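Long-range contact in VMB-1 (Vibrio alginolyticus, PDB 6JV4), which probably hydrolyses beta-lactam antibiotics to substituted beta-amino acids, as a zinc-dependent subclass B1 metallo-beta-lactamase: residues I75-S88 / I99-L111. Numbering follows the deposited sequence.
With ZN (zinc ion), chain E; ZN (zinc ion), chain F.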
loop_
_atom_site.group_PDB
_atom_site.type_symbol
_atom_site.label_atom_id
_atom_site.label_comp_id
_atom_site.label_asym_id
_atom_site.label_seq_id
_atom_site.Cartn_x
_atom_site.Cartn_y
_atom_site.Cartn_z
ATOM N N ILE A 75 -8.004 -2.269 16.616
ATOM C CA ILE A 75 -7.872 -2.035 15.154
ATOM C C ILE A 75 -9.029 -1.125 14.731
ATOM O O ILE A 75 -10.188 -1.585 14.684
ATOM C CB ILE A 75 -7.751 -3.382 14.414
ATOM C CG1 ILE A 75 -7.839 -3.162 12.899
ATOM C CG2 ILE A 75 -8.782 -4.412 14.894
ATOM C CD1 ILE A 75 -6.673 -2.434 12.325
ATOM N N LYS A 76 -8.720 0.133 14.442
ATOM C CA LYS A 76 -9.680 1.237 14.200
ATOM C C LYS A 76 -10.053 1.332 12.724
ATOM O O LYS A 76 -11.236 1.580 12.391
ATOM C CB LYS A 76 -9.118 2.598 14.630
ATOM C CG LYS A 76 -9.392 2.934 16.086
ATOM C CD LYS A 76 -10.879 3.076 16.387
ATOM C CE LYS A 76 -11.160 3.296 17.856
ATOM N NZ LYS A 76 -12.611 3.477 18.098
ATOM N N SER A 77 -9.075 1.248 11.838
ATOM C CA SER A 77 -9.412 1.458 10.417
ATOM C C SER A 77 -8.298 0.898 9.554
ATOM O O SER A 77 -7.242 0.617 10.066
ATOM C CB SER A 77 -9.659 2.910 10.120
ATOM O OG SER A 77 -8.435 3.655 10.164
ATOM N N ALA A 78 -8.595 0.744 8.270
ATOM C CA ALA A 78 -7.606 0.356 7.255
ATOM C C ALA A 78 -7.813 1.258 6.054
ATOM O O ALA A 78 -8.977 1.623 5.735
ATOM C CB ALA A 78 -7.770 -1.081 6.881
ATOM N N VAL A 79 -6.729 1.546 5.341
ATOM C CA VAL A 79 -6.792 2.200 4.021
ATOM C C VAL A 79 -6.182 1.235 3.008
ATOM O O VAL A 79 -5.189 0.533 3.335
ATOM C CB VAL A 79 -6.081 3.565 3.983
ATOM C CG1 VAL A 79 -4.591 3.462 4.293
ATOM C CG2 VAL A 79 -6.304 4.276 2.657
ATOM N N VAL A 80 -6.798 1.119 1.847
ATOM C CA VAL A 80 -6.284 0.230 0.769
ATOM C C VAL A 80 -5.744 1.113 -0.344
ATOM O O VAL A 80 -6.374 2.151 -0.653
ATOM C CB VAL A 80 -7.348 -0.769 0.268
ATOM C CG1 VAL A 80 -7.885 -1.598 1.423
ATOM C CG2 VAL A 80 -8.462 -0.119 -0.492
ATOM N N THR A 81 -4.578 0.776 -0.868
ATOM C CA THR A 81 -3.828 1.716 -1.728
ATOM C C THR A 81 -4.106 1.466 -3.198
ATOM O O THR A 81 -3.672 2.335 -3.996
ATOM C CB THR A 81 -2.355 1.774 -1.342
ATOM O OG1 THR A 81 -1.743 0.498 -1.492
ATOM C CG2 THR A 81 -2.218 2.324 0.067
ATOM N N HIS A 82 -4.703 0.333 -3.566
ATOM C CA HIS A 82 -5.269 0.179 -4.924
ATOM C C HIS A 82 -6.220 -1.004 -4.958
ATOM O O HIS A 82 -6.377 -1.638 -3.930
ATOM C CB HIS A 82 -4.234 0.122 -6.030
ATOM C CG HIS A 82 -3.421 -1.106 -6.150
ATOM N ND1 HIS A 82 -2.450 -1.416 -5.244
ATOM C CD2 HIS A 82 -3.365 -2.053 -7.122
ATOM C CE1 HIS A 82 -1.810 -2.512 -5.648
ATOM N NE2 HIS A 82 -2.398 -2.950 -6.773
ATOM N N PHE A 83 -6.938 -1.160 -6.066
ATOM C CA PHE A 83 -8.098 -2.086 -6.094
ATOM C C PHE A 83 -7.662 -3.548 -6.207
ATOM O O PHE A 83 -8.545 -4.415 -6.008
ATOM C CB PHE A 83 -9.070 -1.715 -7.216
ATOM C CG PHE A 83 -8.668 -2.142 -8.595
ATOM C CD1 PHE A 83 -7.730 -1.422 -9.305
ATOM C CD2 PHE A 83 -9.250 -3.262 -9.198
ATOM C CE1 PHE A 83 -7.382 -1.779 -10.602
ATOM C CE2 PHE A 83 -8.882 -3.614 -10.485
ATOM C CZ PHE A 83 -8.002 -2.853 -11.198
ATOM N N HIS A 84 -6.405 -3.850 -6.547
ATOM C CA HIS A 84 -5.943 -5.257 -6.691
ATOM C C HIS A 84 -6.018 -5.981 -5.329
ATOM O O HIS A 84 -5.921 -5.358 -4.255
ATOM C CB HIS A 84 -4.548 -5.342 -7.308
ATOM C CG HIS A 84 -4.452 -4.958 -8.737
ATOM N ND1 HIS A 84 -3.255 -4.607 -9.311
ATOM C CD2 HIS A 84 -5.373 -4.859 -9.713
ATOM C CE1 HIS A 84 -3.432 -4.340 -10.590
ATOM N NE2 HIS A 84 -4.738 -4.495 -10.870
ATOM N N GLU A 85 -6.017 -7.325 -5.356
ATOM C CA GLU A 85 -6.178 -8.195 -4.166
ATOM C C GLU A 85 -4.988 -8.091 -3.205
ATOM O O GLU A 85 -5.207 -8.257 -2.016
ATOM C CB GLU A 85 -6.323 -9.653 -4.622
ATOM C CG GLU A 85 -6.616 -10.618 -3.495
ATOM C CD GLU A 85 -6.362 -12.074 -3.865
ATOM O OE1 GLU A 85 -6.176 -12.368 -5.080
ATOM O OE2 GLU A 85 -6.361 -12.900 -2.952
ATOM N N ASP A 86 -3.771 -7.795 -3.659
ATOM C CA ASP A 86 -2.647 -7.655 -2.698
ATOM C C ASP A 86 -2.813 -6.431 -1.776
ATOM O O ASP A 86 -2.128 -6.348 -0.735
ATOM C CB ASP A 86 -1.287 -7.639 -3.399
ATOM C CG ASP A 86 -1.068 -6.555 -4.413
ATOM O OD1 ASP A 86 -2.066 -5.955 -4.915
ATOM O OD2 ASP A 86 0.118 -6.333 -4.745
ATOM N N ALA A 87 -3.603 -5.432 -2.188
ATOM C CA ALA A 87 -3.817 -4.219 -1.389
ATOM C C ALA A 87 -5.162 -4.294 -0.677
ATOM O O ALA A 87 -5.209 -3.819 0.456
ATOM C CB ALA A 87 -3.706 -3.000 -2.259
ATOM N N SER A 88 -6.217 -4.795 -1.337
ATOM C CA SER A 88 -7.621 -4.583 -0.913
ATOM C C SER A 88 -8.326 -5.915 -0.632
ATOM O O SER A 88 -9.536 -5.907 -0.420
ATOM C CB SER A 88 -8.377 -3.795 -1.948
ATOM O OG SER A 88 -8.564 -4.611 -3.065
ATOM N N ILE A 99 -14.576 -2.861 11.120
ATOM C CA ILE A 99 -13.330 -2.055 11.060
ATOM C C ILE A 99 -13.498 -1.126 9.857
ATOM O O ILE A 99 -13.801 -1.650 8.783
ATOM C CB ILE A 99 -12.107 -2.977 10.934
ATOM C CG1 ILE A 99 -11.959 -3.894 12.140
ATOM C CG2 ILE A 99 -10.837 -2.161 10.689
ATOM C CD1 ILE A 99 -11.004 -5.035 11.911
ATOM N N LYS A 100 -13.431 0.189 10.032
ATOM C CA LYS A 100 -13.677 1.136 8.920
ATOM C C LYS A 100 -12.612 0.886 7.841
ATOM O O LYS A 100 -11.452 0.652 8.195
ATOM C CB LYS A 100 -13.589 2.605 9.332
ATOM C CG LYS A 100 -14.575 3.046 10.410
ATOM C CD LYS A 100 -14.765 4.554 10.479
ATOM C CE LYS A 100 -15.964 4.932 11.338
ATOM N NZ LYS A 100 -16.882 5.825 10.593
ATOM N N THR A 101 -13.054 0.831 6.607
ATOM C CA THR A 101 -12.167 0.698 5.435
ATOM C C THR A 101 -12.253 1.966 4.627
ATOM O O THR A 101 -13.354 2.446 4.322
ATOM C CB THR A 101 -12.484 -0.560 4.632
ATOM O OG1 THR A 101 -13.869 -0.557 4.270
ATOM C CG2 THR A 101 -12.147 -1.827 5.378
ATOM N N TYR A 102 -11.101 2.453 4.193
ATOM C CA TYR A 102 -11.032 3.688 3.403
ATOM C C TYR A 102 -10.439 3.389 2.037
ATOM O O TYR A 102 -9.477 2.636 1.964
ATOM C CB TYR A 102 -10.116 4.701 4.069
ATOM C CG TYR A 102 -10.725 5.368 5.276
ATOM C CD1 TYR A 102 -11.373 6.588 5.155
ATOM C CD2 TYR A 102 -10.741 4.729 6.486
ATOM C CE1 TYR A 102 -11.975 7.186 6.253
ATOM C CE2 TYR A 102 -11.332 5.314 7.598
ATOM C CZ TYR A 102 -11.926 6.556 7.477
ATOM O OH TYR A 102 -12.470 7.113 8.590
ATOM N N ALA A 103 -11.055 3.934 1.004
ATOM C CA ALA A 103 -10.563 3.816 -0.382
ATOM C C ALA A 103 -10.968 5.079 -1.099
ATOM O O ALA A 103 -12.030 5.653 -0.746
ATOM C CB ALA A 103 -11.098 2.582 -1.073
ATOM N N THR A 104 -10.225 5.464 -2.125
ATOM C CA THR A 104 -10.651 6.607 -2.934
ATOM C C THR A 104 -11.866 6.227 -3.782
ATOM O O THR A 104 -12.175 5.032 -4.001
ATOM C CB THR A 104 -9.561 7.178 -3.842
ATOM O OG1 THR A 104 -9.384 6.240 -4.908
ATOM C CG2 THR A 104 -8.255 7.449 -3.132
ATOM N N SER A 105 -12.527 7.270 -4.277
ATOM C CA SER A 105 -13.636 7.150 -5.256
ATOM C C SER A 105 -13.188 6.343 -6.473
ATOM O O SER A 105 -14.020 5.600 -7.055
ATOM C CB SER A 105 -14.157 8.530 -5.641
ATOM O OG SER A 105 -13.145 9.362 -6.184
ATOM N N LEU A 106 -11.965 6.529 -6.930
ATOM C CA LEU A 106 -11.458 5.758 -8.079
ATOM C C LEU A 106 -11.263 4.296 -7.679
ATOM O O LEU A 106 -11.583 3.390 -8.510
ATOM C CB LEU A 106 -10.131 6.330 -8.590
ATOM C CG LEU A 106 -10.148 7.678 -9.297
ATOM C CD1 LEU A 106 -8.729 8.101 -9.659
ATOM C CD2 LEU A 106 -11.046 7.597 -10.546
ATOM N N THR A 107 -10.702 4.017 -6.514
ATOM C CA THR A 107 -10.533 2.614 -6.104
ATOM C C THR A 107 -11.933 1.950 -6.059
ATOM O O THR A 107 -12.104 0.793 -6.518
ATOM C CB THR A 107 -9.751 2.503 -4.794
ATOM O OG1 THR A 107 -8.436 3.014 -5.022
ATOM C CG2 THR A 107 -9.740 1.084 -4.287
ATOM N N ASN A 108 -12.913 2.614 -5.441
ATOM C CA ASN A 108 -14.250 2.004 -5.259
ATOM C C ASN A 108 -14.922 1.822 -6.623
ATOM O O ASN A 108 -15.569 0.774 -6.829
ATOM C CB ASN A 108 -15.116 2.801 -4.293
ATOM C CG ASN A 108 -14.717 2.534 -2.854
ATOM O OD1 ASN A 108 -14.262 1.434 -2.490
ATOM N ND2 ASN A 108 -14.894 3.560 -2.022
ATOM N N LYS A 109 -14.692 2.737 -7.570
ATOM C CA LYS A 109 -15.149 2.551 -8.974
ATOM C C LYS A 109 -14.635 1.201 -9.480
ATOM O O LYS A 109 -15.442 0.431 -10.100
ATOM C CB LYS A 109 -14.707 3.688 -9.886
ATOM C CG LYS A 109 -15.014 3.437 -11.366
ATOM C CD LYS A 109 -14.544 4.512 -12.258
ATOM C CE LYS A 109 -13.043 4.516 -12.497
ATOM N NZ LYS A 109 -12.653 5.623 -13.402
ATOM N N LEU A 110 -13.349 0.940 -9.300
ATOM C CA LEU A 110 -12.706 -0.262 -9.888
ATOM C C LEU A 110 -13.067 -1.515 -9.094
ATOM O O LEU A 110 -13.271 -2.573 -9.739
ATOM C CB LEU A 110 -11.209 -0.023 -10.014
ATOM C CG LEU A 110 -10.883 1.102 -10.990
ATOM C CD1 LEU A 110 -9.404 1.426 -11.022
ATOM C CD2 LEU A 110 -11.356 0.741 -12.379
ATOM N N LEU A 111 -13.277 -1.407 -7.785
ATOM C CA LEU A 111 -13.782 -2.584 -7.040
ATOM C C LEU A 111 -15.190 -2.891 -7.558
ATOM O O LEU A 111 -15.488 -4.093 -7.829
ATOM C CB LEU A 111 -13.777 -2.279 -5.546
ATOM C CG LEU A 111 -12.402 -2.197 -4.896
ATOM C CD1 LEU A 111 -12.545 -1.586 -3.503
ATOM C CD2 LEU A 111 -11.713 -3.540 -4.808
HETATM ZN ZN ZN E . -1.590 -4.195 -8.294
HETATM ZN ZN ZN F . 1.189 -5.606 -6.364
HETATM O O HOH W 1 -13.626 1.147 13.132
HETATM O O HOH W 2 -7.796 3.903 -2.454
#
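Phe83 rests on the helix that begins at Ser105. Its CB lies 3.9 Å from Leu110 CB and also meets Leu111 CD2. CG comes closer, 3.6 Å from Leu110 CB, which sits over one ring face in a CH-pi contact. Further out, CD1 and CE1 both touch Leu110 CD1, which lies above the same face; CD2 is near Leu110 CB. His84 CD2 lies over the opposite face, toward its rim, so the ring sits between the two residues. With Phe83 chi1 at 78°, CG stands between the backbone N and the carbonyl carbon, and this lays the ring on Leu110.

Upstream, strands 75-79 and 100-104 run parallel. Ala78 N donates to Lys100 O (2.9 Å), Tyr102 N to Ala78 O, and Val80 N to Tyr102 O at 163°. The Tyr102 ring turns its edge to Ala78 O. Where the strands part, a water bridges Val80 O, Thr104 N and Thr107 OG1; Asp147 also bonds that hydroxyl.

After the strand, His82 NE2 (2.1 Å) and His84 ND1 bind one zinc, together with His144. Asp86 OD2 binds the other with Cys163 and His205. This is the HxHxD zinc motif of the metallo-beta-lactamase fold.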